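Local coordinates for Asp/Glu-specific dipeptidyl-peptidase (Flavobacterium psychrophilum, PDB 5JXF), which cleaves dipeptides from the N-termini of oligopeptides as a serine-type peptidase with strict specificity for aspartate or glutamate at the P1 position, at residues 639-644 with 710-715; 272-277 with 702-707; 88-93 with 238-243. All coordinates share one frame; numbering follows the deposited sequence.

Contact 1 (639-644 with 710-715); sequences GQYGEN and VDKFAG
A chi1 of -174° turns the D711 carboxylate opposite its backbone N, and one of -45° sets the Y641 ring beside its own N; the two side chains cross at about a right angle. Y641 OH donates a hydrogen bond to D711 OD2; the modelled 2.4 Å is very short, and the exact length deserves caution. OD2 comes in at the ring edge, in the ring plane, while the carboxylate itself stands nearly upright to that plane, 78° away. OD2 also makes a salt bridge with K717, a second grip on the same oxygen that should help keep the carboxylate anionic. K712, bent at chi2 and chi4, brings NZ to 4.1 Å from Y641 CE2, approaching the ring obliquely, and equally close to CA of G639. A side chain at G639 would run into that ammonium, and the positive phi there suits glycine as well. Q640 CG lies over one ring face of Y641, near the rim. The contact pins the loop between helix 627-635 and strand 648-653 onto the C-terminal part of helix 703-713. I720 of helix 717-721 packs on both Y641 and D711, and K628 of helix 627-635 is hydrogen-bonded to K712 O.

Contact 2 (272-277 with 702-707); sequences DGVQED and DMRYVL
Following D272, which ties the loop to H727 and K729 of the C-terminal tail, G273 lays its CA over the centre of the R704 guanidinium, 3.2 Å from CZ, so backbone rather than side chain covers this face of the arginine. A CB on G273 would collide with NH1, and the residue's positive phi also favours glycine. Next comes V274, whose N sits 3.5 Å from R704 NH2, oblique to the guanidinium and not hydrogen-bonded to it. Its CG2 packs against D702 OD2 at 3.8 Å, the valine and the aspartate running alongside in opposing senses. Beyond V274 the loop leaves the helix, and D277 is held by K593.

On the helix side R704 bends at chi3 (-67°) and meets D702 side-on. NE donates to OD1 at 3.0 Å, almost straight at 174°, and NH2 to OD2 at 2.9 Å in a salt bridge. Both arrive on the syn side, somewhat out of the carboxylate plane, yet the oxygens lie close to the guanidinium plane. OD1 also takes the backbone N of R704 on its anti lone pair, so it is gripped twice. NH1 bridges to E643, which helps to fix the guanidinium's rotation. A leucine at R704 would probably leave buried D702, and E643 beside it, without their positive mate and open a gap beneath G273.

D702 is thus a classic aspartate N-cap, placed where strand 698-702 hands over to helix 703-713, consistent with the C-terminal helix that follows the second barrel in chymotrypsin-like peptidases.

Contact 3 (88-93 with 238-243); sequences EVISPK and FSMFRV
K93 and R242 have the nearest CA atoms of the two segments, 7.8 Å apart, and the touching parts run at 45° to one another, with no backbone hydrogen bond joining them. The link is made instead by R242, whose chain is extended through chi2 (-171°) and then bends at chi3 to bring NH1 to K93 O. That hydrogen bond is 3.2 Å long; K93 O lies in the guanidinium plane, but the nitrogen sits well above the carbonyl plane, off the lone pairs. CG of R242 also brushes K93 O at 3.5 Å. NH1 has its stronger partner in E722, and NE pairs with E130, so two carboxylates hold the buried guanidinium and should offset its charge. S91 reinforces the turn: its OG accepts from K93 N at 2.8 Å, an ST turn, and is also hydrogen-bonded to E722, which therefore serves both segments. K93's own ammonium heads away, leaving its NZ 6.3 Å from R242 NH1. Nearer the start of both segments, I90 CD1 meets M240 CE at 4.1 Å, the two apolar chains crossing at about a right angle. The contact links the residues just after strand 85-89 to strand 239-245, the two strands that flank 95-98; L673 of strand 673-680 packs on I90, and V212 of strand 197-214 backs R242.

How the contacts relate
From the N terminus, contact 3 closes first: 88-93 meets 238-243 after 144 intervening residues, linking the chain just after strand 85-89 to 239-245 in the same sheet. Only then does 272-277 open contact 2, whose loop takes in the long helices of residues 295-571 before ending at 702-707. Contact 1 opens inside that loop at 639-644 and closes beyond it at 710-715, so contacts 1 and 2 cross, while contact 3 stands in series with both. Helix 703-713 serves contacts 1 and 2, and the salt bridge from E643 to R704 joins them. The same helix reaches contact 3, with V706 and V710 both packing on F238 and M240, tying the two main sheets together.

Contact 1 (639-644 with 710-715)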
loop_
_atom_site.group_PDB
_atom_site.type_symbol
_atom_site.label_atom_id
_atom_site.label_comp_id
_atom_site.label_asym_id
_atom_site.label_seq_id
_atom_site.Cartn_x
_atom_site.Cartn_y
_atom_site.Cartn_z
ATOM N N GLY A 639 26.408 -9.163 15.330
ATOM C CA GLY A 639 27.348 -10.257 15.486
ATOM C C GLY A 639 27.426 -11.132 14.252
ATOM O O GLY A 639 27.301 -10.648 13.118
ATOM N N GLN A 640 27.583 -12.433 14.474
ATOM C CA GLN A 640 27.737 -13.382 13.375
ATOM C C GLN A 640 26.454 -13.577 12.584
ATOM O O GLN A 640 26.424 -14.371 11.646
ATOM C CB GLN A 640 28.199 -14.739 13.890
ATOM C CG GLN A 640 27.189 -15.447 14.783
ATOM C CD GLN A 640 27.728 -16.769 15.287
ATOM O OE1 GLN A 640 28.824 -17.183 14.903
ATOM N NE2 GLN A 640 26.966 -17.439 16.159
ATOM N N TYR A 641 25.395 -12.869 12.957
ATOM C CA TYR A 641 24.136 -12.996 12.235
ATOM C C TYR A 641 23.959 -11.915 11.174
ATOM O O TYR A 641 23.012 -11.956 10.395
ATOM C CB TYR A 641 22.970 -12.950 13.210
ATOM C CG TYR A 641 23.213 -13.805 14.404
ATOM C CD1 TYR A 641 23.322 -15.184 14.279
ATOM C CD2 TYR A 641 23.368 -13.235 15.653
ATOM C CE1 TYR A 641 23.567 -15.975 15.386
ATOM C CE2 TYR A 641 23.613 -14.009 16.756
ATOM C CZ TYR A 641 23.706 -15.382 16.619
ATOM O OH TYR A 641 23.946 -16.144 17.731
ATOM N N GLY A 642 24.866 -10.945 11.152
ATOM C CA GLY A 642 24.775 -9.859 10.197
ATOM C C GLY A 642 25.431 -10.131 8.857
ATOM O O GLY A 642 26.229 -11.042 8.707
ATOM N N GLU A 643 25.086 -9.308 7.874
ATOM C CA GLU A 643 25.572 -9.464 6.512
ATOM C C GLU A 643 25.962 -8.094 5.973
ATOM O O GLU A 643 25.094 -7.356 5.506
ATOM C CB GLU A 643 24.487 -10.098 5.635
ATOM C CG GLU A 643 24.873 -10.301 4.178
ATOM C CD GLU A 643 23.760 -10.956 3.375
ATOM O OE1 GLU A 643 22.775 -10.256 3.039
ATOM O OE2 GLU A 643 23.858 -12.180 3.106
ATOM N N ASN A 644 27.245 -7.744 6.058
ATOM C CA ASN A 644 27.701 -6.417 5.635
ATOM C C ASN A 644 26.969 -5.291 6.362
ATOM O O ASN A 644 26.607 -4.297 5.740
ATOM C CB ASN A 644 27.510 -6.211 4.121
ATOM C CG ASN A 644 28.047 -7.359 3.288
ATOM O OD1 ASN A 644 28.966 -8.070 3.696
ATOM N ND2 ASN A 644 27.468 -7.544 2.104
ATOM N N VAL A 710 16.894 -14.939 19.432
ATOM C CA VAL A 710 17.221 -15.832 20.540
ATOM C C VAL A 710 18.429 -15.313 21.334
ATOM O O VAL A 710 18.463 -15.322 22.581
ATOM C CB VAL A 710 17.527 -17.257 20.022
ATOM C CG1 VAL A 710 18.006 -18.134 21.161
ATOM C CG2 VAL A 710 16.302 -17.838 19.323
ATOM N N ASP A 711 19.412 -14.834 20.588
ATOM C CA ASP A 711 20.709 -14.512 21.143
ATOM C C ASP A 711 20.816 -13.059 21.625
ATOM O O ASP A 711 20.887 -12.805 22.830
ATOM C CB ASP A 711 21.777 -14.800 20.088
ATOM C CG ASP A 711 23.173 -14.634 20.603
ATOM O OD1 ASP A 711 23.354 -14.068 21.698
ATOM O OD2 ASP A 711 24.102 -15.077 19.895
ATOM N N LYS A 712 20.875 -12.117 20.684
ATOM C CA LYS A 712 21.152 -10.722 21.038
ATOM C C LYS A 712 20.005 -10.099 21.816
ATOM O O LYS A 712 20.229 -9.282 22.704
ATOM C CB LYS A 712 21.439 -9.894 19.788
ATOM C CG LYS A 712 22.812 -10.154 19.194
ATOM C CD LYS A 712 23.909 -9.499 20.054
ATOM C CE LYS A 712 25.266 -9.666 19.404
ATOM N NZ LYS A 712 25.447 -11.085 18.982
ATOM N N PHE A 713 18.776 -10.502 21.495
ATOM C CA PHE A 713 17.614 -9.873 22.098
ATOM C C PHE A 713 17.266 -10.525 23.437
ATOM O O PHE A 713 17.118 -9.833 24.447
ATOM C CB PHE A 713 16.419 -9.923 21.136
ATOM C CG PHE A 713 15.166 -9.273 21.678
ATOM C CD1 PHE A 713 14.984 -7.907 21.598
ATOM C CD2 PHE A 713 14.163 -10.045 22.264
ATOM C CE1 PHE A 713 13.832 -7.307 22.097
ATOM C CE2 PHE A 713 13.013 -9.461 22.774
ATOM C CZ PHE A 713 12.836 -8.089 22.681
ATOM N N ALA A 714 17.141 -11.849 23.456
ATOM C CA ALA A 714 16.683 -12.533 24.666
ATOM C C ALA A 714 17.827 -12.950 25.583
ATOM O O ALA A 714 17.624 -13.124 26.777
ATOM C CB ALA A 714 15.817 -13.763 24.297
ATOM N N GLY A 715 19.023 -13.112 25.028
ATOM C CA GLY A 715 20.175 -13.528 25.807
ATOM C C GLY A 715 20.129 -15.014 26.072
ATOM O O GLY A 715 20.685 -15.498 27.064
#

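Contact 2 (272-277 with 702-707)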
loop_
_atom_site.group_PDB
_atom_site.type_symbol
_atom_site.label_atom_id
_atom_site.label_comp_id
_atom_site.label_asym_id
_atom_site.label_seq_id
_atom_site.Cartn_x
_atom_site.Cartn_y
_atom_site.Cartn_z
ATOM N N ASP A 272 25.189 -18.739 6.643
ATOM C CA ASP A 272 25.697 -18.167 5.404
ATOM C C ASP A 272 24.577 -17.569 4.575
ATOM O O ASP A 272 24.805 -17.150 3.446
ATOM C CB ASP A 272 26.435 -19.224 4.574
ATOM C CG ASP A 272 27.800 -19.580 5.157
ATOM O OD1 ASP A 272 28.133 -19.077 6.261
ATOM O OD2 ASP A 272 28.535 -20.370 4.514
ATOM N N GLY A 273 23.366 -17.582 5.130
ATOM C CA GLY A 273 22.219 -16.932 4.522
ATOM C C GLY A 273 21.728 -17.421 3.172
ATOM O O GLY A 273 22.136 -18.477 2.678
ATOM N N VAL A 274 20.830 -16.631 2.583
ATOM C CA VAL A 274 20.212 -16.958 1.305
ATOM C C VAL A 274 20.393 -15.848 0.281
ATOM O O VAL A 274 20.270 -14.668 0.609
ATOM C CB VAL A 274 18.708 -17.207 1.450
ATOM C CG1 VAL A 274 18.430 -18.525 2.253
ATOM C CG2 VAL A 274 18.063 -16.029 2.145
ATOM N N GLN A 275 20.650 -16.239 -0.962
ATOM C CA GLN A 275 20.696 -15.301 -2.069
ATOM C C GLN A 275 19.675 -15.772 -3.095
ATOM O O GLN A 275 19.343 -16.961 -3.144
ATOM C CB GLN A 275 22.114 -15.216 -2.667
ATOM C CG GLN A 275 22.186 -14.505 -4.021
ATOM C CD GLN A 275 23.603 -14.383 -4.565
ATOM O OE1 GLN A 275 24.429 -15.280 -4.384
ATOM N NE2 GLN A 275 23.880 -13.278 -5.264
ATOM N N GLU A 276 19.159 -14.831 -3.877
ATOM C CA GLU A 276 18.258 -15.096 -4.993
ATOM C C GLU A 276 18.737 -16.272 -5.840
ATOM O O GLU A 276 19.930 -16.410 -6.085
ATOM C CB GLU A 276 18.123 -13.813 -5.867
ATOM C CG GLU A 276 17.242 -13.949 -7.117
ATOM C CD GLU A 276 16.924 -12.582 -7.782
ATOM O OE1 GLU A 276 17.567 -11.571 -7.410
ATOM O OE2 GLU A 276 16.028 -12.521 -8.661
ATOM N N ASP A 277 17.787 -17.095 -6.281
ATOM C CA ASP A 277 18.022 -18.327 -7.039
ATOM C C ASP A 277 18.545 -19.501 -6.191
ATOM O O ASP A 277 18.772 -20.564 -6.735
ATOM C CB ASP A 277 19.001 -18.100 -8.191
ATOM C CG ASP A 277 18.477 -17.137 -9.227
ATOM O OD1 ASP A 277 17.245 -17.083 -9.432
ATOM O OD2 ASP A 277 19.311 -16.429 -9.833
ATOM N N ASP A 702 14.082 -15.669 7.975
ATOM C CA ASP A 702 15.503 -15.966 7.807
ATOM C C ASP A 702 16.068 -16.525 9.118
ATOM O O ASP A 702 15.839 -15.922 10.163
ATOM C CB ASP A 702 16.238 -14.668 7.384
ATOM C CG ASP A 702 17.616 -14.927 6.835
ATOM O OD1 ASP A 702 18.446 -15.531 7.560
ATOM O OD2 ASP A 702 17.853 -14.545 5.664
ATOM N N MET A 703 16.791 -17.657 9.091
ATOM C CA MET A 703 17.270 -18.280 10.341
ATOM C C MET A 703 18.290 -17.364 11.048
ATOM O O MET A 703 18.404 -17.372 12.281
ATOM C CB MET A 703 17.866 -19.682 10.084
ATOM C CG MET A 703 16.781 -20.856 10.092
ATOM S SD MET A 703 15.690 -20.749 11.485
ATOM C CE MET A 703 16.886 -21.044 12.783
ATOM N N ARG A 704 19.007 -16.546 10.286
ATOM C CA ARG A 704 19.860 -15.529 10.909
ATOM C C ARG A 704 19.088 -14.586 11.849
ATOM O O ARG A 704 19.580 -14.239 12.915
ATOM C CB ARG A 704 20.596 -14.714 9.844
ATOM C CG ARG A 704 21.681 -15.523 9.142
ATOM C CD ARG A 704 22.257 -14.765 7.966
ATOM N NE ARG A 704 21.265 -14.608 6.910
ATOM C CZ ARG A 704 21.505 -14.025 5.737
ATOM N NH1 ARG A 704 22.718 -13.551 5.472
ATOM N NH2 ARG A 704 20.533 -13.922 4.826
ATOM N N TYR A 705 17.875 -14.195 11.478
ATOM C CA TYR A 705 17.036 -13.354 12.347
ATOM C C TYR A 705 16.506 -14.117 13.561
ATOM O O TYR A 705 16.440 -13.567 14.666
ATOM C CB TYR A 705 15.864 -12.770 11.553
ATOM C CG TYR A 705 15.090 -11.707 12.311
ATOM C CD1 TYR A 705 15.744 -10.617 12.874
ATOM C CD2 TYR A 705 13.716 -11.774 12.431
ATOM C CE1 TYR A 705 15.054 -9.646 13.563
ATOM C CE2 TYR A 705 13.013 -10.808 13.111
ATOM C CZ TYR A 705 13.691 -9.746 13.671
ATOM O OH TYR A 705 12.991 -8.802 14.358
ATOM N N VAL A 706 16.107 -15.379 13.350
ATOM C CA VAL A 706 15.700 -16.219 14.472
ATOM C C VAL A 706 16.800 -16.282 15.528
ATOM O O VAL A 706 16.575 -15.978 16.706
ATOM C CB VAL A 706 15.353 -17.648 14.014
ATOM C CG1 VAL A 706 15.045 -18.538 15.219
ATOM C CG2 VAL A 706 14.184 -17.606 13.042
ATOM N N LEU A 707 18.001 -16.647 15.102
ATOM C CA LEU A 707 19.104 -16.800 16.049
ATOM C C LEU A 707 19.475 -15.458 16.697
ATOM O O LEU A 707 19.708 -15.387 17.907
ATOM C CB LEU A 707 20.319 -17.421 15.359
ATOM C CG LEU A 707 20.156 -18.793 14.695
ATOM C CD1 LEU A 707 21.441 -19.164 13.975
ATOM C CD2 LEU A 707 19.772 -19.881 15.704
#

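Contact 3 (88-93 with 238-243)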
loop_
_atom_site.group_PDB
_atom_site.type_symbol
_atom_site.label_atom_id
_atom_site.label_comp_id
_atom_site.label_asym_id
_atom_site.label_seq_id
_atom_site.Cartn_x
_atom_site.Cartn_y
_atom_site.Cartn_z
ATOM N N GLU A 88 10.337 -28.422 13.385
ATOM C CA GLU A 88 11.544 -29.100 12.944
ATOM C C GLU A 88 12.535 -29.233 14.091
ATOM O O GLU A 88 12.677 -28.334 14.909
ATOM C CB GLU A 88 12.200 -28.385 11.767
ATOM C CG GLU A 88 12.640 -26.968 12.067
ATOM C CD GLU A 88 11.694 -25.949 11.467
ATOM O OE1 GLU A 88 10.491 -26.258 11.366
ATOM O OE2 GLU A 88 12.159 -24.857 11.083
ATOM N N VAL A 89 13.181 -30.394 14.175
ATOM C CA VAL A 89 14.177 -30.632 15.215
ATOM C C VAL A 89 15.499 -29.950 14.862
ATOM O O VAL A 89 16.039 -30.177 13.779
ATOM C CB VAL A 89 14.428 -32.134 15.421
ATOM C CG1 VAL A 89 15.204 -32.330 16.700
ATOM C CG2 VAL A 89 13.081 -32.913 15.453
ATOM N N ILE A 90 16.030 -29.129 15.764
ATOM C CA ILE A 90 17.248 -28.383 15.431
ATOM C C ILE A 90 18.347 -28.623 16.462
ATOM O O ILE A 90 19.330 -27.897 16.542
ATOM C CB ILE A 90 16.952 -26.870 15.277
ATOM C CG1 ILE A 90 16.290 -26.280 16.514
ATOM C CG2 ILE A 90 16.042 -26.637 14.104
ATOM C CD1 ILE A 90 16.451 -24.739 16.584
ATOM N N SER A 91 18.198 -29.701 17.219
ATOM C CA SER A 91 19.192 -30.080 18.215
ATOM C C SER A 91 19.126 -31.538 18.583
ATOM O O SER A 91 18.061 -32.138 18.501
ATOM C CB SER A 91 19.015 -29.211 19.468
ATOM O OG SER A 91 18.701 -30.078 20.560
ATOM N N PRO A 92 20.269 -32.119 18.989
ATOM C CA PRO A 92 20.130 -33.525 19.398
ATOM C C PRO A 92 19.496 -33.733 20.775
ATOM O O PRO A 92 19.571 -34.852 21.276
ATOM C CB PRO A 92 21.575 -34.046 19.390
ATOM C CG PRO A 92 22.454 -32.752 19.643
ATOM C CD PRO A 92 21.675 -31.679 18.875
ATOM N N LYS A 93 18.889 -32.714 21.381
ATOM C CA LYS A 93 18.198 -32.944 22.655
ATOM C C LYS A 93 16.718 -32.528 22.605
ATOM O O LYS A 93 16.143 -32.110 23.613
ATOM C CB LYS A 93 18.940 -32.230 23.792
ATOM C CG LYS A 93 20.257 -32.926 24.152
ATOM C CD LYS A 93 20.828 -32.498 25.496
ATOM C CE LYS A 93 21.336 -31.075 25.436
ATOM N NZ LYS A 93 22.171 -30.747 26.634
ATOM N N PHE A 238 8.404 -16.911 15.112
ATOM C CA PHE A 238 8.895 -18.197 15.598
ATOM C C PHE A 238 8.661 -18.441 17.090
ATOM O O PHE A 238 8.430 -17.509 17.858
ATOM C CB PHE A 238 10.390 -18.348 15.288
ATOM C CG PHE A 238 11.297 -17.672 16.273
ATOM C CD1 PHE A 238 11.614 -16.324 16.138
ATOM C CD2 PHE A 238 11.850 -18.394 17.326
ATOM C CE1 PHE A 238 12.463 -15.701 17.046
ATOM C CE2 PHE A 238 12.684 -17.798 18.237
ATOM C CZ PHE A 238 13.008 -16.434 18.095
ATOM N N SER A 239 8.717 -19.712 17.487
ATOM C CA SER A 239 8.762 -20.070 18.905
ATOM C C SER A 239 9.457 -21.429 19.037
ATOM O O SER A 239 9.604 -22.149 18.057
ATOM C CB SER A 239 7.363 -20.100 19.522
ATOM O OG SER A 239 6.525 -21.027 18.848
ATOM N N MET A 240 9.919 -21.750 20.237
ATOM C CA MET A 240 10.708 -22.956 20.444
ATOM C C MET A 240 10.114 -23.834 21.519
ATOM O O MET A 240 9.669 -23.360 22.560
ATOM C CB MET A 240 12.148 -22.611 20.797
ATOM C CG MET A 240 12.908 -21.971 19.642
ATOM S SD MET A 240 14.655 -21.720 19.976
ATOM C CE MET A 240 15.255 -21.205 18.362
ATOM N N PHE A 241 10.108 -25.128 21.238
ATOM C CA PHE A 241 9.581 -26.115 22.167
ATOM C C PHE A 241 10.624 -27.202 22.340
ATOM O O PHE A 241 11.607 -27.223 21.594
ATOM C CB PHE A 241 8.266 -26.684 21.636
ATOM C CG PHE A 241 7.110 -25.718 21.715
ATOM C CD1 PHE A 241 6.955 -24.713 20.768
ATOM C CD2 PHE A 241 6.184 -25.805 22.750
ATOM C CE1 PHE A 241 5.897 -23.836 20.847
ATOM C CE2 PHE A 241 5.119 -24.932 22.830
ATOM C CZ PHE A 241 4.976 -23.948 21.879
ATOM N N ARG A 242 10.442 -28.095 23.319
ATOM C CA ARG A 242 11.360 -29.225 23.454
ATOM C C ARG A 242 10.574 -30.521 23.652
ATOM O O ARG A 242 9.697 -30.584 24.502
ATOM C CB ARG A 242 12.342 -29.037 24.610
ATOM C CG ARG A 242 13.367 -30.177 24.685
ATOM C CD ARG A 242 14.210 -30.133 25.931
ATOM N NE ARG A 242 14.765 -28.802 26.151
ATOM C CZ ARG A 242 15.828 -28.329 25.510
ATOM N NH1 ARG A 242 16.441 -29.082 24.601
ATOM N NH2 ARG A 242 16.265 -27.101 25.768
ATOM N N VAL A 243 10.872 -31.528 22.843
ATOM C CA VAL A 243 10.147 -32.787 22.915
ATOM C C VAL A 243 10.767 -33.616 24.054
ATOM O O VAL A 243 11.981 -33.700 24.176
ATOM C CB VAL A 243 10.208 -33.563 21.587
ATOM C CG1 VAL A 243 9.421 -34.901 21.690
ATOM C CG2 VAL A 243 9.690 -32.721 20.440
#